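Local coordinates for protein alkaline phosphatase D (Bacillus subtilis, PDB 2YEQ) that hydrolyses phosphate esters, acting as a secreted phosphodiesterase and alkaline phosphatase with iron and calcium in its active site, at residues P460-S474 with R485-K497. Numbering follows the deposited sequence.
Sequences PFVTEPGAAISTRAS and RKVSSTTIQGGVK. With PE5 (3,6,9,12,15,18,21,24-octaoxahexacosan-1-ol), chain H; EDO (1,2-ethanediol), chain N; EDO (1,2-ethanediol), chain B.
Ser474 and Ser488 form a hydrogen-bonded antiparallel pair where strand 470-477 meets strand 484-489, an outermost strand of a mixed sheet. Ser474 N donates to Ser488 O (3.1 Å), whereas Ser474 O accepts mainly from Val487 N (2.8 Å); the return bond from Ser488 N is weak. Two residues thus oppose one, a classic beta bulge. The small serine side chains meet CB to CB (3.6 Å), and Ser474 OG, anti to its own N (chi1 176°), bonds Asp455.

Arg472 O takes the N-H of Thr490 (3.0 Å). The Arg472 side chain starts away from its hairpin partner but bends back at chi2 (66°), so that NH1 reaches Ser489 OG (3.1 Å) in the guanidinium plane; NE forms a salt bridge with Asp418. Ile492 lays CG2 against Pro460 CD (3.7 Å) and CD1 against Ser470 CB at the start of the type II turn 492-495, whose Gly494 suits a positive phi. Ile492 N donates to O2 (2.8 Å) and Ile492 O accepts from O1 (2.6 Å) of an ethanediol, probably a crystallisation additive. Water joins Pro460 O to Val496 N. Backbone bonds therefore hold the strands, apolar packing, water and ethanediol serve the loops, and Arg472 ties the edge strand to Asp418.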
loop_
_atom_site.group_PDB
_atom_site.type_symbol
_atom_site.label_atom_id
_atom_site.label_comp_id
_atom_site.label_asym_id
_atom_site.label_seq_id
_atom_site.Cartn_x
_atom_site.Cartn_y
_atom_site.Cartn_z
ATOM N N PRO A 460 -4.276 20.391 -0.270
ATOM C CA PRO A 460 -4.101 21.134 -1.499
ATOM C C PRO A 460 -2.711 21.001 -2.154
ATOM O O PRO A 460 -2.601 21.221 -3.358
ATOM C CB PRO A 460 -4.329 22.588 -1.066
ATOM C CG PRO A 460 -4.111 22.589 0.406
ATOM C CD PRO A 460 -4.616 21.284 0.856
ATOM N N PHE A 461 -1.665 20.688 -1.384
ATOM C CA PHE A 461 -0.292 20.669 -1.926
ATOM C C PHE A 461 0.628 19.826 -1.053
ATOM O O PHE A 461 0.333 19.587 0.110
ATOM C CB PHE A 461 0.277 22.098 -2.106
ATOM C CG PHE A 461 0.325 22.912 -0.817
ATOM C CD1 PHE A 461 1.356 22.733 0.104
ATOM C CD2 PHE A 461 -0.674 23.830 -0.520
ATOM C CE1 PHE A 461 1.405 23.465 1.305
ATOM C CE2 PHE A 461 -0.641 24.570 0.678
ATOM C CZ PHE A 461 0.407 24.384 1.589
ATOM N N VAL A 462 1.715 19.356 -1.660
ATOM C CA VAL A 462 2.776 18.607 -0.977
ATOM C C VAL A 462 4.173 19.165 -1.327
ATOM O O VAL A 462 5.167 18.726 -0.750
ATOM C CB VAL A 462 2.718 17.067 -1.292
ATOM C CG1 VAL A 462 1.466 16.444 -0.755
ATOM C CG2 VAL A 462 2.858 16.779 -2.793
ATOM N N THR A 463 4.258 20.134 -2.232
ATOM C CA THR A 463 5.538 20.685 -2.669
ATOM C C THR A 463 6.155 21.616 -1.603
ATOM O O THR A 463 7.339 21.931 -1.672
ATOM C CB THR A 463 5.413 21.450 -4.017
ATOM O OG1 THR A 463 4.315 22.380 -3.963
ATOM C CG2 THR A 463 5.198 20.492 -5.173
ATOM N N GLU A 464 5.326 22.059 -0.655
ATOM C CA GLU A 464 5.761 22.755 0.557
ATOM C C GLU A 464 5.221 21.975 1.740
ATOM O O GLU A 464 4.144 21.386 1.657
ATOM C CB GLU A 464 5.197 24.175 0.629
ATOM C CG GLU A 464 5.398 25.026 -0.598
ATOM C CD GLU A 464 6.866 25.292 -0.910
ATOM O OE1 GLU A 464 7.717 25.257 0.006
ATOM O OE2 GLU A 464 7.173 25.541 -2.089
ATOM N N PRO A 465 5.968 21.924 2.837
ATOM C CA PRO A 465 5.437 21.336 4.061
ATOM C C PRO A 465 4.241 22.137 4.587
ATOM O O PRO A 465 4.083 23.311 4.234
ATOM C CB PRO A 465 6.602 21.440 5.051
ATOM C CG PRO A 465 7.755 21.881 4.286
ATOM C CD PRO A 465 7.283 22.535 3.054
ATOM N N GLY A 466 3.394 21.488 5.370
ATOM C CA GLY A 466 2.407 22.181 6.210
ATOM C C GLY A 466 1.006 22.430 5.670
ATOM O O GLY A 466 0.269 23.237 6.242
ATOM N N ALA A 467 0.615 21.755 4.588
ATOM C CA ALA A 467 -0.776 21.805 4.129
ATOM C C ALA A 467 -1.743 21.244 5.165
ATOM O O ALA A 467 -1.454 20.284 5.861
ATOM C CB ALA A 467 -0.965 21.051 2.778
ATOM N N ALA A 468 -2.914 21.863 5.239
ATOM C CA ALA A 468 -4.002 21.400 6.086
ATOM C C ALA A 468 -4.676 20.204 5.384
ATOM O O ALA A 468 -4.626 20.104 4.171
ATOM C CB ALA A 468 -5.029 22.554 6.299
ATOM N N ILE A 469 -5.277 19.303 6.151
ATOM C CA ILE A 469 -6.014 18.170 5.589
ATOM C C ILE A 469 -7.531 18.383 5.774
ATOM O O ILE A 469 -7.952 19.010 6.744
ATOM C CB ILE A 469 -5.563 16.850 6.221
ATOM C CG1 ILE A 469 -5.944 15.662 5.319
ATOM C CG2 ILE A 469 -6.132 16.680 7.631
ATOM C CD1 ILE A 469 -5.079 14.435 5.554
ATOM N N SER A 470 -8.337 17.921 4.820
ATOM C CA SER A 470 -9.809 17.959 4.934
ATOM C C SER A 470 -10.380 16.703 4.326
ATOM O O SER A 470 -9.740 16.055 3.493
ATOM C CB SER A 470 -10.410 19.125 4.156
ATOM O OG SER A 470 -9.594 20.261 4.200
ATOM N N THR A 471 -11.593 16.373 4.730
ATOM C CA THR A 471 -12.343 15.316 4.087
ATOM C C THR A 471 -12.981 15.918 2.823
ATOM O O THR A 471 -13.884 16.761 2.904
ATOM C CB THR A 471 -13.343 14.714 5.050
ATOM O OG1 THR A 471 -12.628 14.168 6.177
ATOM C CG2 THR A 471 -14.180 13.607 4.395
ATOM N N ARG A 472 -12.450 15.550 1.656
ATOM C CA ARG A 472 -12.985 16.015 0.375
ATOM C C ARG A 472 -14.386 15.470 0.158
ATOM O O ARG A 472 -15.268 16.134 -0.394
ATOM C CB ARG A 472 -12.094 15.562 -0.815
ATOM C CG ARG A 472 -12.688 15.866 -2.202
ATOM C CD ARG A 472 -12.748 17.327 -2.402
ATOM N NE ARG A 472 -13.339 17.780 -3.650
ATOM C CZ ARG A 472 -14.643 17.812 -3.923
ATOM N NH1 ARG A 472 -15.546 17.341 -3.066
ATOM N NH2 ARG A 472 -15.046 18.306 -5.077
ATOM N N ALA A 473 -14.575 14.235 0.562
ATOM C CA ALA A 473 -15.811 13.581 0.329
ATOM C C ALA A 473 -15.856 12.345 1.153
ATOM O O ALA A 473 -14.809 11.756 1.504
ATOM C CB ALA A 473 -15.981 13.252 -1.167
ATOM N N SER A 474 -17.083 11.952 1.460
ATOM C CA SER A 474 -17.349 10.784 2.254
ATOM C C SER A 474 -18.474 9.989 1.596
ATOM O O SER A 474 -19.487 10.578 1.145
ATOM C CB SER A 474 -17.724 11.204 3.679
ATOM O OG SER A 474 -18.092 10.063 4.461
ATOM N N ARG A 485 -23.389 6.016 -1.436
ATOM C CA ARG A 485 -24.088 7.282 -1.189
ATOM C C ARG A 485 -23.119 8.320 -0.674
ATOM O O ARG A 485 -22.422 8.064 0.291
ATOM C CB ARG A 485 -25.158 7.061 -0.128
ATOM C CG ARG A 485 -26.365 6.301 -0.609
ATOM C CD ARG A 485 -27.549 6.523 0.346
ATOM N NE ARG A 485 -28.458 5.375 0.414
ATOM C CZ ARG A 485 -28.138 4.169 0.887
ATOM N NH1 ARG A 485 -26.912 3.910 1.342
ATOM N NH2 ARG A 485 -29.053 3.205 0.893
ATOM N N LYS A 486 -23.080 9.475 -1.316
ATOM C CA LYS A 486 -22.196 10.555 -0.933
ATOM C C LYS A 486 -22.824 11.284 0.241
ATOM O O LYS A 486 -23.893 11.860 0.082
ATOM C CB LYS A 486 -22.003 11.527 -2.096
ATOM C CG LYS A 486 -20.845 12.481 -1.901
ATOM C CD LYS A 486 -20.796 13.549 -2.971
ATOM C CE LYS A 486 -19.734 13.247 -3.969
ATOM N NZ LYS A 486 -19.703 14.250 -5.054
ATOM N N VAL A 487 -22.173 11.247 1.405
ATOM C CA VAL A 487 -22.721 11.843 2.629
ATOM C C VAL A 487 -22.020 13.132 3.006
ATOM O O VAL A 487 -22.419 13.820 3.958
ATOM C CB VAL A 487 -22.757 10.828 3.795
ATOM C CG1 VAL A 487 -23.721 9.663 3.445
ATOM C CG2 VAL A 487 -21.341 10.312 4.148
ATOM N N SER A 488 -20.979 13.485 2.263
ATOM C CA SER A 488 -20.239 14.699 2.523
ATOM C C SER A 488 -19.452 15.106 1.286
ATOM O O SER A 488 -18.966 14.254 0.552
ATOM C CB SER A 488 -19.281 14.477 3.705
ATOM O OG SER A 488 -18.692 15.702 4.067
ATOM N N SER A 489 -19.273 16.404 1.089
ATOM C CA SER A 489 -18.460 16.919 0.003
ATOM C C SER A 489 -18.057 18.344 0.299
ATOM O O SER A 489 -18.924 19.170 0.609
ATOM C CB SER A 489 -19.243 16.848 -1.302
ATOM O OG SER A 489 -18.574 17.511 -2.356
ATOM N N THR A 490 -16.752 18.633 0.234
ATOM C CA THR A 490 -16.202 19.941 0.617
ATOM C C THR A 490 -15.128 20.361 -0.365
ATOM O O THR A 490 -14.278 19.562 -0.757
ATOM C CB THR A 490 -15.583 19.901 2.020
ATOM O OG1 THR A 490 -16.556 19.395 2.938
ATOM C CG2 THR A 490 -15.106 21.267 2.462
ATOM N N THR A 491 -15.151 21.626 -0.744
ATOM C CA THR A 491 -14.151 22.161 -1.631
ATOM C C THR A 491 -12.872 22.404 -0.820
ATOM O O THR A 491 -12.935 22.747 0.359
ATOM C CB THR A 491 -14.654 23.432 -2.307
ATOM O OG1 THR A 491 -14.941 24.400 -1.316
ATOM C CG2 THR A 491 -15.932 23.164 -3.057
ATOM N N ILE A 492 -11.715 22.189 -1.447
ATOM C CA ILE A 492 -10.438 22.250 -0.756
ATOM C C ILE A 492 -9.843 23.631 -0.952
ATOM O O ILE A 492 -9.569 24.058 -2.056
ATOM C CB ILE A 492 -9.449 21.138 -1.250
ATOM C CG1 ILE A 492 -10.079 19.760 -1.054
ATOM C CG2 ILE A 492 -8.098 21.214 -0.512
ATOM C CD1 ILE A 492 -10.456 19.398 0.386
ATOM N N GLN A 493 -9.637 24.323 0.148
ATOM C CA GLN A 493 -9.039 25.638 0.123
ATOM C C GLN A 493 -7.576 25.599 -0.283
ATOM O O GLN A 493 -6.769 24.847 0.294
ATOM C CB GLN A 493 -9.142 26.278 1.512
ATOM C CG GLN A 493 -9.894 27.559 1.494
ATOM C CD GLN A 493 -10.148 28.091 2.883
ATOM O OE1 GLN A 493 -10.938 27.527 3.648
ATOM N NE2 GLN A 493 -9.459 29.168 3.228
ATOM N N GLY A 494 -7.241 26.436 -1.248
ATOM C CA GLY A 494 -5.865 26.602 -1.683
ATOM C C GLY A 494 -5.438 25.608 -2.755
ATOM O O GLY A 494 -4.293 25.651 -3.193
ATOM N N GLY A 495 -6.340 24.712 -3.164
ATOM C CA GLY A 495 -6.020 23.713 -4.180
ATOM C C GLY A 495 -6.355 24.185 -5.588
ATOM O O GLY A 495 -7.362 24.868 -5.789
ATOM N N VAL A 496 -5.534 23.807 -6.565
ATOM C CA VAL A 496 -5.876 24.024 -7.969
ATOM C C VAL A 496 -7.209 23.340 -8.258
ATOM O O VAL A 496 -7.473 22.254 -7.772
ATOM C CB VAL A 496 -4.777 23.491 -8.921
ATOM C CG1 VAL A 496 -5.216 23.610 -10.386
ATOM C CG2 VAL A 496 -3.463 24.235 -8.681
ATOM N N LYS A 497 -8.074 23.998 -9.021
ATOM C CA LYS A 497 -9.434 23.497 -9.216
ATOM C C LYS A 497 -9.490 22.465 -10.335
ATOM O O LYS A 497 -10.062 21.397 -10.178
ATOM C CB LYS A 497 -10.391 24.652 -9.542
ATOM C CG LYS A 497 -10.331 25.820 -8.568
ATOM C CD LYS A 497 -10.998 25.497 -7.258
ATOM C CE LYS A 497 -12.507 25.770 -7.306
ATOM N NZ LYS A 497 -12.853 27.213 -7.101
HETATM C C48 PE5 H . -15.834 9.909 10.246
HETATM C C50 PE5 H . -16.874 9.741 11.343
HETATM O O1 PE5 H . -17.794 8.707 10.973
HETATM C C1 PE5 H . -18.194 7.825 12.025
HETATM C C2 PE5 H . -18.866 6.565 11.475
HETATM O O2 PE5 H . -20.282 6.735 11.420
HETATM C C3 PE5 H . -21.010 5.891 10.517
HETATM C C4 PE5 H . -22.434 6.433 10.394
HETATM O O3 PE5 H . -22.678 7.026 9.107
HETATM C C5 PE5 H . -22.877 8.436 9.199
HETATM C C6 PE5 H . -23.147 9.114 7.874
HETATM O O4 PE5 H . -22.769 10.492 7.972
HETATM C C7 PE5 H . -21.472 10.751 7.452
HETATM C C8 PE5 H . -20.915 12.099 7.844
HETATM O O5 PE5 H . -19.485 12.007 7.928
HETATM C C9 PE5 H . -18.873 12.507 6.743
HETATM C C1 EDO N . -10.326 23.162 -4.805
HETATM O O1 EDO N . -10.251 24.571 -4.516
HETATM C C2 EDO N . -11.745 22.614 -4.923
HETATM O O2 EDO N . -11.885 21.424 -4.140
HETATM C C1 EDO B . -21.068 16.668 -5.497
HETATM O O1 EDO B . -20.432 17.910 -5.203
HETATM C C2 EDO B . -22.390 16.851 -6.223
HETATM O O2 EDO B . -23.140 15.633 -6.127
HETATM O O HOH W 1 -3.388 21.780 -5.915
HETATM O O HOH W 2 -10.915 23.114 2.879
#